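Trigger factor (Thermotoga maritima, PDB 2NSC) probably acts as a chaperone and peptidyl-prolyl cis-trans isomerase that keeps newly made proteins open, this chain being its N-terminal, ribosome-binding part. Local coordinates at residues V32-L35 with N36-E40; E5-D9 with K10-V14; D72-P75 with D76-K79. One frame throughout, in Å; residues are numbered along the deposited sequence.

Contact 1: V32-L35 with N36-E40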
# COMPACT_ATOMS: atom_id res chain seq x y z
N VAL A 32 10.35 0.71 4.49
CA VAL A 32 11.33 0.76 5.59
C VAL A 32 12.74 1.04 5.04
O VAL A 32 13.44 1.91 5.54
CB VAL A 32 11.30 -0.56 6.42
CG1 VAL A 32 12.41 -0.60 7.42
CG2 VAL A 32 9.93 -0.74 7.10
N ARG A 33 13.11 0.30 4.01
CA ARG A 33 14.38 0.45 3.30
C ARG A 33 14.58 1.89 2.82
O ARG A 33 15.64 2.48 3.00
CB ARG A 33 14.38 -0.51 2.11
CG ARG A 33 15.73 -0.85 1.50
CD ARG A 33 15.56 -2.06 0.56
NE ARG A 33 15.16 -3.20 1.36
CZ ARG A 33 14.26 -4.12 1.02
NH1 ARG A 33 13.61 -4.07 -0.14
NH2 ARG A 33 14.03 -5.09 1.88
N TYR A 34 13.55 2.45 2.19
CA TYR A 34 13.60 3.78 1.61
C TYR A 34 13.78 4.84 2.69
O TYR A 34 14.58 5.76 2.55
CB TYR A 34 12.30 4.02 0.84
CG TYR A 34 12.16 5.41 0.28
CD1 TYR A 34 12.69 5.73 -0.98
CD2 TYR A 34 11.46 6.40 0.97
CE1 TYR A 34 12.55 7.02 -1.52
CE2 TYR A 34 11.32 7.68 0.44
CZ TYR A 34 11.88 7.98 -0.80
OH TYR A 34 11.75 9.25 -1.33
N LEU A 35 13.01 4.70 3.77
CA LEU A 35 13.03 5.65 4.87
C LEU A 35 14.36 5.63 5.62
O LEU A 35 14.83 6.68 6.05
CB LEU A 35 11.88 5.39 5.82
CG LEU A 35 10.54 5.84 5.23
CD1 LEU A 35 9.37 5.23 5.99
CD2 LEU A 35 10.43 7.38 5.20
N ASN A 36 14.96 4.44 5.76
CA ASN A 36 16.20 4.28 6.51
C ASN A 36 17.42 4.78 5.76
O ASN A 36 18.48 5.00 6.36
CB ASN A 36 16.41 2.83 6.93
CG ASN A 36 15.97 2.56 8.35
OD1 ASN A 36 16.37 3.27 9.27
ND2 ASN A 36 15.15 1.52 8.55
N GLN A 37 17.27 4.99 4.45
CA GLN A 37 18.31 5.63 3.65
C GLN A 37 18.24 7.16 3.74
O GLN A 37 19.17 7.85 3.31
CB GLN A 37 18.17 5.23 2.17
CG GLN A 37 18.38 3.76 1.83
CD GLN A 37 17.61 3.36 0.55
OE1 GLN A 37 16.78 4.13 0.04
NE2 GLN A 37 17.89 2.17 0.03
N ARG A 38 17.16 7.70 4.29
CA ARG A 38 16.84 9.12 4.17
C ARG A 38 16.55 9.85 5.46
O ARG A 38 16.57 11.08 5.48
CB ARG A 38 15.63 9.31 3.28
CG ARG A 38 15.94 9.14 1.83
CD ARG A 38 14.68 9.25 0.97
NE ARG A 38 15.03 9.19 -0.45
CZ ARG A 38 15.53 8.10 -1.06
NH1 ARG A 38 15.75 6.97 -0.38
NH2 ARG A 38 15.80 8.16 -2.36
N VAL A 39 16.21 9.12 6.52
CA VAL A 39 15.96 9.75 7.81
C VAL A 39 16.79 9.14 8.92
O VAL A 39 17.03 7.93 8.93
CB VAL A 39 14.46 9.77 8.20
CG1 VAL A 39 13.59 10.03 6.98
CG2 VAL A 39 14.06 8.48 8.86
N GLU A 40 17.23 9.98 9.84
CA GLU A 40 17.95 9.54 11.02
C GLU A 40 17.27 10.11 12.26
O GLU A 40 17.12 11.32 12.38
CB GLU A 40 19.39 10.04 10.96
CG GLU A 40 20.34 9.26 11.86
CD GLU A 40 21.77 9.77 11.78
OE1 GLU A 40 22.45 9.53 10.75
OE2 GLU A 40 22.21 10.43 12.76
O HOH W 1 13.84 9.91 -3.53
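V32 and N36 run side by side one turn apart, with CG1 of V32 3.6 Å from ND2 of N36, and N36 N closes the turn on V32 O at 3.0 Å. The N36 amide points on to the following loop, where OD1 accepts from I49 N. R33 lies alongside Q37 in the same way, but the guanidinium and amide planes stand 58° apart and do not stack; Q37 N bonds only weakly to R33 O. All this happens where helix 21-36 gives way to the loop that carries the GFRxGxxP signature of trigger factors, whose Phe-Arg-Lys part, ending here at K46, contacts the ribosome in relatives and probably does so here. Y34, with CG anti to the backbone N (chi1 175°), offers one ring face to R38, whose guanidinium lies flat on it, group centres 3.9 Å apart and planes at 14°. R38 CZ sits over Y34 CE1 at 3.2 Å, and R38 CD adds a CH-pi contact to the same ring. A water joins Y34 OH to R38 NH2, while weak bonds run from NH1 to Y34 O and to Q37 OE1, the latter at the guanidinium edge. L35 O is gripped twice, by V39 N at 2.8 Å almost in line with the carbonyl bond and by R38 N at 3.1 Å from above the carbonyl plane. The L35 side chain packs on L54, L58, F62 and Y65.

Contact 2: E5-D9 with K10-V14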
# COMPACT_ATOMS: atom_id res chain seq x y z
N GLU A 5 -10.91 -4.88 -14.86
CA GLU A 5 -11.23 -3.76 -15.76
C GLU A 5 -12.56 -3.14 -15.32
O GLU A 5 -13.60 -3.78 -15.39
CB GLU A 5 -11.28 -4.21 -17.22
CG GLU A 5 -11.55 -3.07 -18.19
CD GLU A 5 -11.58 -3.52 -19.65
OE1 GLU A 5 -10.56 -4.00 -20.17
OE2 GLU A 5 -12.63 -3.37 -20.31
N LEU A 6 -12.53 -1.90 -14.85
CA LEU A 6 -13.75 -1.22 -14.43
C LEU A 6 -14.55 -0.68 -15.61
O LEU A 6 -15.78 -0.69 -15.59
CB LEU A 6 -13.45 -0.09 -13.43
CG LEU A 6 -12.83 -0.47 -12.09
CD1 LEU A 6 -12.61 0.79 -11.24
CD2 LEU A 6 -13.70 -1.48 -11.34
N GLU A 7 -13.85 -0.20 -16.64
CA GLU A 7 -14.51 0.27 -17.85
C GLU A 7 -13.55 0.46 -19.00
O GLU A 7 -12.35 0.70 -18.82
CB GLU A 7 -15.34 1.54 -17.61
CG GLU A 7 -14.55 2.83 -17.48
CD GLU A 7 -15.44 4.04 -17.23
OE1 GLU A 7 -16.39 4.26 -18.00
OE2 GLU A 7 -15.19 4.78 -16.26
N ARG A 8 -14.13 0.34 -20.20
CA ARG A 8 -13.45 0.65 -21.43
C ARG A 8 -14.24 1.75 -22.12
O ARG A 8 -15.46 1.64 -22.30
CB ARG A 8 -13.39 -0.60 -22.31
CG ARG A 8 -12.64 -0.41 -23.59
CD ARG A 8 -12.46 -1.74 -24.29
NE ARG A 8 -11.16 -2.36 -24.03
CZ ARG A 8 -10.01 -2.00 -24.62
NH1 ARG A 8 -9.98 -1.00 -25.49
NH2 ARG A 8 -8.88 -2.63 -24.31
N ASP A 9 -13.55 2.82 -22.47
CA ASP A 9 -14.19 3.93 -23.15
C ASP A 9 -13.29 4.36 -24.30
O ASP A 9 -12.42 5.22 -24.13
CB ASP A 9 -14.44 5.07 -22.16
CG ASP A 9 -14.86 6.37 -22.84
OD1 ASP A 9 -15.45 6.32 -23.95
OD2 ASP A 9 -14.57 7.45 -22.27
N LYS A 10 -13.52 3.74 -25.45
CA LYS A 10 -12.64 3.85 -26.62
C LYS A 10 -11.27 3.22 -26.33
O LYS A 10 -11.20 2.03 -26.12
CB LYS A 10 -12.55 5.30 -27.17
CG LYS A 10 -13.93 5.89 -27.49
CD LYS A 10 -13.84 7.32 -27.99
CE LYS A 10 -15.21 7.85 -28.46
NZ LYS A 10 -15.09 9.24 -29.07
N ASN A 11 -10.20 4.01 -26.34
CA ASN A 11 -8.86 3.51 -25.98
C ASN A 11 -8.47 3.89 -24.57
O ASN A 11 -7.32 3.69 -24.16
CB ASN A 11 -7.82 4.06 -26.94
CG ASN A 11 -8.07 3.63 -28.35
OD1 ASN A 11 -8.18 2.44 -28.65
ND2 ASN A 11 -8.17 4.61 -29.24
N ARG A 12 -9.43 4.45 -23.85
CA ARG A 12 -9.27 4.77 -22.46
C ARG A 12 -9.78 3.58 -21.63
O ARG A 12 -10.95 3.20 -21.74
CB ARG A 12 -10.03 6.06 -22.13
CG ARG A 12 -9.90 6.54 -20.70
CD ARG A 12 -10.96 7.60 -20.37
NE ARG A 12 -11.34 7.54 -18.97
CZ ARG A 12 -12.58 7.35 -18.54
NH1 ARG A 12 -13.58 7.21 -19.40
NH2 ARG A 12 -12.82 7.30 -17.23
N VAL A 13 -8.89 2.99 -20.83
CA VAL A 13 -9.22 1.84 -19.98
C VAL A 13 -8.96 2.13 -18.50
O VAL A 13 -7.90 2.66 -18.16
CB VAL A 13 -8.48 0.54 -20.42
CG1 VAL A 13 -8.97 -0.65 -19.62
CG2 VAL A 13 -8.69 0.28 -21.91
N VAL A 14 -9.93 1.82 -17.64
CA VAL A 14 -9.81 1.97 -16.18
C VAL A 14 -9.60 0.59 -15.53
O VAL A 14 -10.38 -0.35 -15.73
CB VAL A 14 -11.05 2.67 -15.58
CG1 VAL A 14 -10.91 2.89 -14.08
CG2 VAL A 14 -11.29 4.00 -16.28
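D9 and R12 bracket a type II' turn, and their backbones satisfy each other: D9 N donates to R12 O at 2.7 Å, and R12 N returns to D9 O at 3.1 Å from above the carbonyl plane. K10 takes the positive phi (66°) that this turn requires. Farther from the turn V14 N reaches E7 O at 2.9 Å, in the carbonyl plane, and V14 O accepts from L6 N at 2.8 Å. L6 and E7 thus both face V14, a classic beta bulge in the hairpin of strands 2-9 and 12-18.

On the side of E7, D9, R12 and V14, the R12 guanidinium is shared by two acids. Its NH1 meets D9 OD2 at 3.0 Å, on the anti lone pair, with the carboxylate turned 84° from the guanidinium plane; its NH2 lies 3.6 Å from E7 OE2, a looser salt bridge. E7 has CG between its backbone N and carbonyl carbon (chi1 76°), which lays CG against V14 CG2. Over on the other side, V13 CG2 covers one face of the R8 guanidinium, whose NH1 bonds weakly to K10 O. Were D9 replaced, an alanine here would be likely to leave R12 NH1 without its closer carboxylate and the guanidinium freer to swing. The backbone bonds set the register and close the turn, while the E7-R12-D9 salt-bridge network pairs the charges on one side of the exposed hairpin end.

Contact 3: D72-P75 with D76-K79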
# COMPACT_ATOMS: atom_id res chain seq x y z
N ASP A 72 4.43 0.72 -7.89
CA ASP A 72 5.56 0.30 -8.73
C ASP A 72 5.43 -1.11 -9.31
O ASP A 72 6.31 -1.57 -10.02
CB ASP A 72 6.89 0.38 -7.95
CG ASP A 72 7.29 1.80 -7.57
OD1 ASP A 72 6.69 2.77 -8.10
OD2 ASP A 72 8.23 1.95 -6.75
N LEU A 73 4.35 -1.81 -8.96
CA LEU A 73 4.15 -3.15 -9.49
C LEU A 73 3.38 -3.06 -10.79
O LEU A 73 3.41 -3.99 -11.61
CB LEU A 73 3.40 -4.02 -8.49
CG LEU A 73 4.12 -4.44 -7.22
CD1 LEU A 73 3.18 -5.19 -6.30
CD2 LEU A 73 5.39 -5.28 -7.52
N ILE A 74 2.72 -1.93 -10.98
CA ILE A 74 1.75 -1.77 -12.05
C ILE A 74 2.38 -1.78 -13.45
O ILE A 74 2.03 -2.64 -14.24
CB ILE A 74 0.83 -0.57 -11.82
CG1 ILE A 74 0.07 -0.77 -10.50
CG2 ILE A 74 -0.15 -0.41 -13.02
CD1 ILE A 74 -0.85 0.37 -10.13
N PRO A 75 3.33 -0.85 -13.74
CA PRO A 75 3.92 -0.77 -15.08
C PRO A 75 4.31 -2.11 -15.70
O PRO A 75 4.11 -2.31 -16.90
CB PRO A 75 5.16 0.10 -14.87
CG PRO A 75 4.71 1.05 -13.79
CD PRO A 75 3.92 0.17 -12.85
N ASP A 76 4.83 -3.01 -14.90
CA ASP A 76 5.28 -4.29 -15.41
C ASP A 76 4.11 -5.15 -15.90
O ASP A 76 4.28 -5.97 -16.83
CB ASP A 76 6.07 -5.02 -14.33
CG ASP A 76 6.86 -6.17 -14.88
OD1 ASP A 76 6.25 -7.23 -15.13
OD2 ASP A 76 8.09 -6.02 -15.07
N THR A 77 2.93 -4.96 -15.30
CA THR A 77 1.73 -5.70 -15.70
C THR A 77 1.17 -5.19 -17.03
O THR A 77 0.29 -5.83 -17.63
CB THR A 77 0.63 -5.63 -14.63
OG1 THR A 77 0.16 -4.28 -14.52
CG2 THR A 77 1.15 -6.08 -13.29
N LEU A 78 1.66 -4.03 -17.47
CA LEU A 78 1.16 -3.41 -18.68
C LEU A 78 2.17 -3.43 -19.82
O LEU A 78 1.87 -2.92 -20.90
CB LEU A 78 0.72 -1.97 -18.41
CG LEU A 78 -0.33 -1.70 -17.33
CD1 LEU A 78 -0.38 -0.24 -16.95
CD2 LEU A 78 -1.68 -2.17 -17.76
N LYS A 79 3.37 -3.99 -19.58
CA LYS A 79 4.42 -3.94 -20.59
C LYS A 79 4.07 -4.68 -21.91
O LYS A 79 4.73 -4.48 -22.91
CB LYS A 79 5.76 -4.42 -20.00
CG LYS A 79 5.84 -5.90 -19.70
CD LYS A 79 7.18 -6.29 -19.13
CE LYS A 79 7.10 -7.69 -18.52
NZ LYS A 79 8.44 -8.26 -18.18
O HOH W 2 6.20 -2.32 -12.74
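T77 folds back over I74, and its side chain can be followed atom by atom. T77 CB lies 3.3 Å from I74 O. At the branch, T77 CG2 turns to the carbonyl one residue before I74, 3.5 Å from L73 O. T77 OG1 sits between the backbone N and the carbonyl carbon of its own residue (chi1 67°), which brings it down onto I74 O at a short 2.5 Å. There the hydroxyl donates in the carbonyl plane, on a lone pair; I74 O also receives T77 N at 2.7 Å, 39° out of that plane. Two donors from one residue therefore grip I74 O from different directions. OG1 is engaged further by a hydrogen bond with Y17 OH, which ties this turn to strand 12-18.

The motif is a short, weakly bonded helix, 74-77, following helix 62-71. Its bonds step three residues, from T77 N to I74 O and from L78 N to P75 O (3.0 Å), in the manner of a 3-10 turn. D76 N does not bond directly to D72 O, four residues back; a water fills that step, accepting from D76 N and donating to D72 O.

On the flank facing strand 12-18, I74 and L78 lie side by side and point the same way, I74 CG2 meeting L78 CD1 at 3.9 Å. Y17 touches both of these side chains, and L15 and P87 also pack on L78. Away from them, K79 NZ makes a long salt bridge to D76 OD2 at 3.8 Å.

All three are surface contacts, but contacts 1 and 3 each hold one buried leucine, L35 and L78, whereas contact 2 has no buried residue. No helix or strand is common to any two of them. Contact 3 still leans on the strand 12-18 that contact 2 helps to form, their centres about 17 Å apart and on the same side of the chain's centre; contact 1 lies opposite contact 2, centres about 38 Å apart. The chemistry follows place: a cation on an aromatic ring where helix 21-36 ends, paired strands and carboxylate-guanidinium bridges at the hairpin end, and a hydroxyl-carbonyl bond beside apolar packing in the short helix.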